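Local atomic coordinates of cleavage stimulation factor 77 (Encephalitozoon cuniculi, PDB entry 2UY1), a protein that may bind mRNA and is thought to act in the 3'-end cleavage of pre-mRNA. Residues B[317-329]-B[342-356]. Sequence-based numbering, arbitrary orientation.
Sequences VGPHVFIYCAFIE and IFSSGLLKHPDSTLL
The helical segment 319-329 runs antiparallel to 342-349, their axes 8.6 Å apart at 173°, with Phe322 facing Gly346 and Ala326 facing Ile342. Phe322 is a knob set among Ser345, Gly346, Lys349 and Leu356. Its ring lies flat on the backbone, Gly346 CA standing 3.5 Å from the ring centroid, an intimate CH-pi contact made possible by the missing side chain. Ile342 is a knob in the other direction, entering between Phe322, Cys325, Ala326 and Glu329; its extended CG1 arm (chi2 175°) carries CD1 to 3.7 Å from Glu329 CG, while the Glu329 carboxylate turns to Arg306. Such an antiparallel helical hairpin, with helix 354-367 packing on it, is the building pattern of the TPR-like helical repeats of the Suf family. Ala326 CB sits over one face of Phe343, whose ring also meets Phe360 and Phe363 of that third helix. Ile323 reaches the same helix, CG1 pressing tightly on Leu356 CD1 at 3.5 Å, and Leu355 CD2 lies over one face of the His320 ring, toward its rim; His320 NE2 is hydrogen-bonded to Asp450 OD1. Where helix 342-349 ends, His350 NE2 donates to a lone pair of Val317 O (3.0 Å, 147° at the hydrogen), with the oxygen close to the His350 ring plane, while Pro319 CD rests centrally over one ring face, 3.8 Å from the centroid. Ser353 OG, 3.5 Å from Pro319 CB, N-caps the third helix by accepting from Leu356 N.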
loop_
_atom_site.group_PDB
_atom_site.type_symbol
_atom_site.label_atom_id
_atom_site.label_comp_id
_atom_site.label_asym_id
_atom_site.label_seq_id
_atom_site.Cartn_x
_atom_site.Cartn_y
_atom_site.Cartn_z
ATOM N N VAL B 317 -28.030 -4.746 10.285
ATOM C CA VAL B 317 -26.688 -5.250 10.509
ATOM C C VAL B 317 -25.859 -4.675 9.379
ATOM O O VAL B 317 -26.308 -4.674 8.235
ATOM C CB VAL B 317 -26.587 -6.841 10.627
ATOM C CG1 VAL B 317 -27.780 -7.411 11.400
ATOM C CG2 VAL B 317 -26.449 -7.558 9.255
ATOM N N GLY B 318 -24.675 -4.164 9.718
ATOM C CA GLY B 318 -23.814 -3.444 8.753
ATOM C C GLY B 318 -23.255 -4.324 7.649
ATOM O O GLY B 318 -23.398 -5.560 7.686
ATOM N N PRO B 319 -22.567 -3.693 6.681
ATOM C CA PRO B 319 -21.829 -4.377 5.603
ATOM C C PRO B 319 -20.840 -5.428 6.123
ATOM O O PRO B 319 -20.766 -6.527 5.586
ATOM C CB PRO B 319 -21.070 -3.226 4.913
ATOM C CG PRO B 319 -21.907 -2.020 5.193
ATOM C CD PRO B 319 -22.407 -2.224 6.607
ATOM N N HIS B 320 -20.099 -5.122 7.174
ATOM C CA HIS B 320 -19.075 -6.040 7.681
ATOM C C HIS B 320 -19.594 -7.403 8.112
ATOM O O HIS B 320 -18.842 -8.364 8.133
ATOM C CB HIS B 320 -18.410 -5.419 8.918
ATOM C CG HIS B 320 -17.516 -4.266 8.605
ATOM N ND1 HIS B 320 -17.765 -2.940 8.506
ATOM C CD2 HIS B 320 -16.181 -4.430 8.310
ATOM C CE1 HIS B 320 -16.581 -2.327 8.180
ATOM N NE2 HIS B 320 -15.635 -3.246 8.087
ATOM N N VAL B 321 -20.843 -7.453 8.575
ATOM C CA VAL B 321 -21.372 -8.635 9.252
ATOM C C VAL B 321 -21.679 -9.639 8.169
ATOM O O VAL B 321 -21.458 -10.805 8.346
ATOM C CB VAL B 321 -22.665 -8.284 10.146
ATOM C CG1 VAL B 321 -23.361 -9.571 10.735
ATOM C CG2 VAL B 321 -22.262 -7.401 11.263
ATOM N N PHE B 322 -22.087 -9.135 7.012
ATOM C CA PHE B 322 -22.327 -9.975 5.838
ATOM C C PHE B 322 -21.030 -10.522 5.277
ATOM O O PHE B 322 -21.004 -11.645 4.853
ATOM C CB PHE B 322 -22.985 -9.159 4.719
ATOM C CG PHE B 322 -24.410 -8.706 5.012
ATOM C CD1 PHE B 322 -25.484 -9.534 4.736
ATOM C CD2 PHE B 322 -24.652 -7.438 5.546
ATOM C CE1 PHE B 322 -26.804 -9.112 4.979
ATOM C CE2 PHE B 322 -25.969 -6.994 5.788
ATOM C CZ PHE B 322 -27.046 -7.835 5.476
ATOM N N ILE B 323 -20.001 -9.673 5.151
ATOM C CA ILE B 323 -18.681 -10.054 4.661
ATOM C C ILE B 323 -18.036 -11.057 5.612
ATOM O O ILE B 323 -17.443 -12.044 5.189
ATOM C CB ILE B 323 -17.739 -8.818 4.555
ATOM C CG1 ILE B 323 -18.311 -7.703 3.661
ATOM C CG2 ILE B 323 -16.294 -9.217 4.186
ATOM C CD1 ILE B 323 -17.424 -6.396 3.684
ATOM N N TYR B 324 -18.141 -10.806 6.922
ATOM C CA TYR B 324 -17.666 -11.798 7.883
ATOM C C TYR B 324 -18.358 -13.156 7.743
ATOM O O TYR B 324 -17.695 -14.197 7.771
ATOM C CB TYR B 324 -17.828 -11.239 9.278
ATOM C CG TYR B 324 -17.748 -12.275 10.332
ATOM C CD1 TYR B 324 -16.510 -12.713 10.838
ATOM C CD2 TYR B 324 -18.924 -12.846 10.826
ATOM C CE1 TYR B 324 -16.486 -13.693 11.792
ATOM C CE2 TYR B 324 -18.910 -13.815 11.771
ATOM C CZ TYR B 324 -17.714 -14.229 12.267
ATOM O OH TYR B 324 -17.752 -15.203 13.239
ATOM N N CYS B 325 -19.686 -13.175 7.607
ATOM C CA CYS B 325 -20.427 -14.473 7.475
ATOM C C CYS B 325 -20.103 -15.202 6.205
ATOM O O CYS B 325 -20.177 -16.448 6.166
ATOM C CB CYS B 325 -21.954 -14.287 7.503
ATOM S SG CYS B 325 -22.553 -13.865 9.169
ATOM N N ALA B 326 -19.868 -14.442 5.130
ATOM C CA ALA B 326 -19.517 -15.067 3.834
ATOM C C ALA B 326 -18.146 -15.766 3.930
ATOM O O ALA B 326 -17.920 -16.910 3.421
ATOM C CB ALA B 326 -19.547 -14.035 2.725
ATOM N N PHE B 327 -17.236 -15.095 4.631
ATOM C CA PHE B 327 -15.911 -15.647 4.854
ATOM C C PHE B 327 -15.963 -16.856 5.796
ATOM O O PHE B 327 -15.248 -17.779 5.634
ATOM C CB PHE B 327 -14.984 -14.643 5.497
ATOM C CG PHE B 327 -14.486 -13.514 4.603
ATOM C CD1 PHE B 327 -14.557 -13.549 3.209
ATOM C CD2 PHE B 327 -13.812 -12.438 5.217
ATOM C CE1 PHE B 327 -14.025 -12.510 2.436
ATOM C CE2 PHE B 327 -13.280 -11.373 4.439
ATOM C CZ PHE B 327 -13.420 -11.394 3.056
ATOM N N ILE B 328 -16.704 -16.803 6.884
ATOM C CA ILE B 328 -16.833 -18.051 7.654
ATOM C C ILE B 328 -17.400 -19.206 6.784
ATOM O O ILE B 328 -17.000 -20.333 6.970
ATOM C CB ILE B 328 -17.812 -17.914 8.806
ATOM C CG1 ILE B 328 -17.356 -16.864 9.841
ATOM C CG2 ILE B 328 -18.095 -19.296 9.384
ATOM C CD1 ILE B 328 -15.973 -17.051 10.383
ATOM N N GLU B 329 -18.344 -18.914 5.905
ATOM C CA GLU B 329 -19.057 -19.972 5.253
ATOM C C GLU B 329 -18.102 -20.537 4.261
ATOM O O GLU B 329 -17.992 -21.725 4.157
ATOM C CB GLU B 329 -20.359 -19.533 4.576
ATOM C CG GLU B 329 -21.496 -19.287 5.541
ATOM C CD GLU B 329 -22.198 -20.586 6.055
ATOM O OE1 GLU B 329 -21.934 -21.720 5.593
ATOM O OE2 GLU B 329 -23.068 -20.435 6.936
ATOM N N ILE B 342 -24.508 -14.609 0.416
ATOM C CA ILE B 342 -24.413 -13.696 1.573
ATOM C C ILE B 342 -23.895 -12.313 1.174
ATOM O O ILE B 342 -24.434 -11.288 1.600
ATOM C CB ILE B 342 -23.559 -14.340 2.704
ATOM C CG1 ILE B 342 -24.163 -15.682 3.099
ATOM C CG2 ILE B 342 -23.386 -13.388 3.843
ATOM C CD1 ILE B 342 -23.397 -16.491 4.087
ATOM N N PHE B 343 -22.860 -12.279 0.326
ATOM C CA PHE B 343 -22.334 -10.997 -0.214
ATOM C C PHE B 343 -23.422 -10.259 -1.026
ATOM O O PHE B 343 -23.557 -9.039 -0.909
ATOM C CB PHE B 343 -21.171 -11.258 -1.169
ATOM C CG PHE B 343 -19.792 -11.314 -0.537
ATOM C CD1 PHE B 343 -19.051 -12.474 -0.629
ATOM C CD2 PHE B 343 -19.182 -10.171 -0.007
ATOM C CE1 PHE B 343 -17.768 -12.542 -0.064
ATOM C CE2 PHE B 343 -17.868 -10.225 0.536
ATOM C CZ PHE B 343 -17.168 -11.427 0.515
ATOM N N SER B 344 -24.146 -11.011 -1.864
ATOM C CA SER B 344 -25.232 -10.496 -2.724
ATOM C C SER B 344 -26.356 -9.879 -1.875
ATOM O O SER B 344 -26.708 -8.716 -2.100
ATOM C CB SER B 344 -25.787 -11.615 -3.628
ATOM O OG SER B 344 -24.824 -12.077 -4.591
ATOM N N SER B 345 -26.884 -10.622 -0.898
ATOM C CA SER B 345 -27.832 -10.082 0.141
ATOM C C SER B 345 -27.373 -8.822 0.777
ATOM O O SER B 345 -28.132 -7.872 0.902
ATOM C CB SER B 345 -27.963 -11.048 1.282
ATOM O OG SER B 345 -28.488 -12.231 0.784
ATOM N N GLY B 346 -26.124 -8.817 1.228
ATOM C CA GLY B 346 -25.568 -7.658 1.858
ATOM C C GLY B 346 -25.503 -6.457 0.973
ATOM O O GLY B 346 -25.622 -5.369 1.451
ATOM N N LEU B 347 -25.274 -6.678 -0.312
ATOM C CA LEU B 347 -25.210 -5.619 -1.313
ATOM C C LEU B 347 -26.592 -5.049 -1.627
ATOM O O LEU B 347 -26.709 -3.855 -1.901
ATOM C CB LEU B 347 -24.561 -6.181 -2.571
ATOM C CG LEU B 347 -24.069 -5.321 -3.701
ATOM C CD1 LEU B 347 -23.168 -4.168 -3.147
ATOM C CD2 LEU B 347 -23.342 -6.234 -4.635
ATOM N N LEU B 348 -27.618 -5.899 -1.598
ATOM C CA LEU B 348 -29.020 -5.438 -1.582
ATOM C C LEU B 348 -29.352 -4.514 -0.394
ATOM O O LEU B 348 -29.969 -3.465 -0.580
ATOM C CB LEU B 348 -29.989 -6.620 -1.612
ATOM C CG LEU B 348 -29.930 -7.622 -2.768
ATOM C CD1 LEU B 348 -30.575 -8.921 -2.346
ATOM C CD2 LEU B 348 -30.585 -7.094 -4.032
ATOM N N LYS B 349 -28.945 -4.889 0.821
ATOM C CA LYS B 349 -29.107 -3.994 1.969
ATOM C C LYS B 349 -28.275 -2.722 1.900
ATOM O O LYS B 349 -28.746 -1.667 2.331
ATOM C CB LYS B 349 -28.839 -4.692 3.300
ATOM C CG LYS B 349 -29.690 -5.930 3.576
ATOM C CD LYS B 349 -31.130 -5.661 4.094
ATOM C CE LYS B 349 -31.911 -7.030 4.222
ATOM N NZ LYS B 349 -33.136 -6.951 5.079
ATOM N N HIS B 350 -27.032 -2.816 1.410
ATOM C CA HIS B 350 -26.096 -1.668 1.434
ATOM C C HIS B 350 -25.599 -1.413 0.014
ATOM O O HIS B 350 -24.445 -1.718 -0.300
ATOM C CB HIS B 350 -24.938 -1.926 2.427
ATOM C CG HIS B 350 -25.409 -2.125 3.836
ATOM N ND1 HIS B 350 -25.808 -1.233 4.773
ATOM C CD2 HIS B 350 -25.599 -3.372 4.388
ATOM C CE1 HIS B 350 -26.215 -1.955 5.873
ATOM N NE2 HIS B 350 -26.070 -3.242 5.617
ATOM N N PRO B 351 -26.483 -0.824 -0.838
ATOM C CA PRO B 351 -26.277 -0.745 -2.284
ATOM C C PRO B 351 -25.137 0.200 -2.629
ATOM O O PRO B 351 -24.593 0.106 -3.730
ATOM C CB PRO B 351 -27.601 -0.157 -2.818
ATOM C CG PRO B 351 -28.314 0.388 -1.679
ATOM C CD PRO B 351 -27.709 -0.113 -0.413
ATOM N N ASP B 352 -24.830 1.098 -1.685
ATOM C CA ASP B 352 -23.793 2.112 -1.767
ATOM C C ASP B 352 -22.545 1.778 -0.932
ATOM O O ASP B 352 -21.792 2.673 -0.618
ATOM C CB ASP B 352 -24.325 3.479 -1.262
ATOM C CG ASP B 352 -25.442 4.061 -2.152
ATOM O OD1 ASP B 352 -25.374 3.913 -3.406
ATOM O OD2 ASP B 352 -26.390 4.669 -1.592
ATOM N N SER B 353 -22.334 0.525 -0.544
ATOM C CA SER B 353 -21.169 0.187 0.282
ATOM C C SER B 353 -19.974 -0.205 -0.627
ATOM O O SER B 353 -19.949 -1.287 -1.139
ATOM C CB SER B 353 -21.490 -1.005 1.203
ATOM O OG SER B 353 -20.337 -1.394 1.983
ATOM N N THR B 354 -19.001 0.670 -0.781
ATOM C CA THR B 354 -17.803 0.382 -1.583
ATOM C C THR B 354 -16.980 -0.805 -0.971
ATOM O O THR B 354 -16.446 -1.707 -1.678
ATOM C CB THR B 354 -16.995 1.651 -1.667
ATOM O OG1 THR B 354 -17.685 2.591 -2.523
ATOM C CG2 THR B 354 -15.498 1.360 -2.141
ATOM N N LEU B 355 -16.927 -0.818 0.354
ATOM C CA LEU B 355 -16.375 -1.960 1.091
ATOM C C LEU B 355 -16.912 -3.271 0.622
ATOM O O LEU B 355 -16.171 -4.184 0.345
ATOM C CB LEU B 355 -16.726 -1.854 2.577
ATOM C CG LEU B 355 -16.194 -3.020 3.416
ATOM C CD1 LEU B 355 -14.621 -3.069 3.401
ATOM C CD2 LEU B 355 -16.775 -2.841 4.809
ATOM N N LEU B 356 -18.226 -3.421 0.584
ATOM C CA LEU B 356 -18.783 -4.735 0.223
ATOM C C LEU B 356 -18.516 -5.022 -1.273
ATOM O O LEU B 356 -18.341 -6.181 -1.682
ATOM C CB LEU B 356 -20.302 -4.678 0.512
ATOM C CG LEU B 356 -21.433 -5.650 0.873
ATOM C CD1 LEU B 356 -21.117 -6.754 1.867
ATOM C CD2 LEU B 356 -22.482 -4.772 1.517
#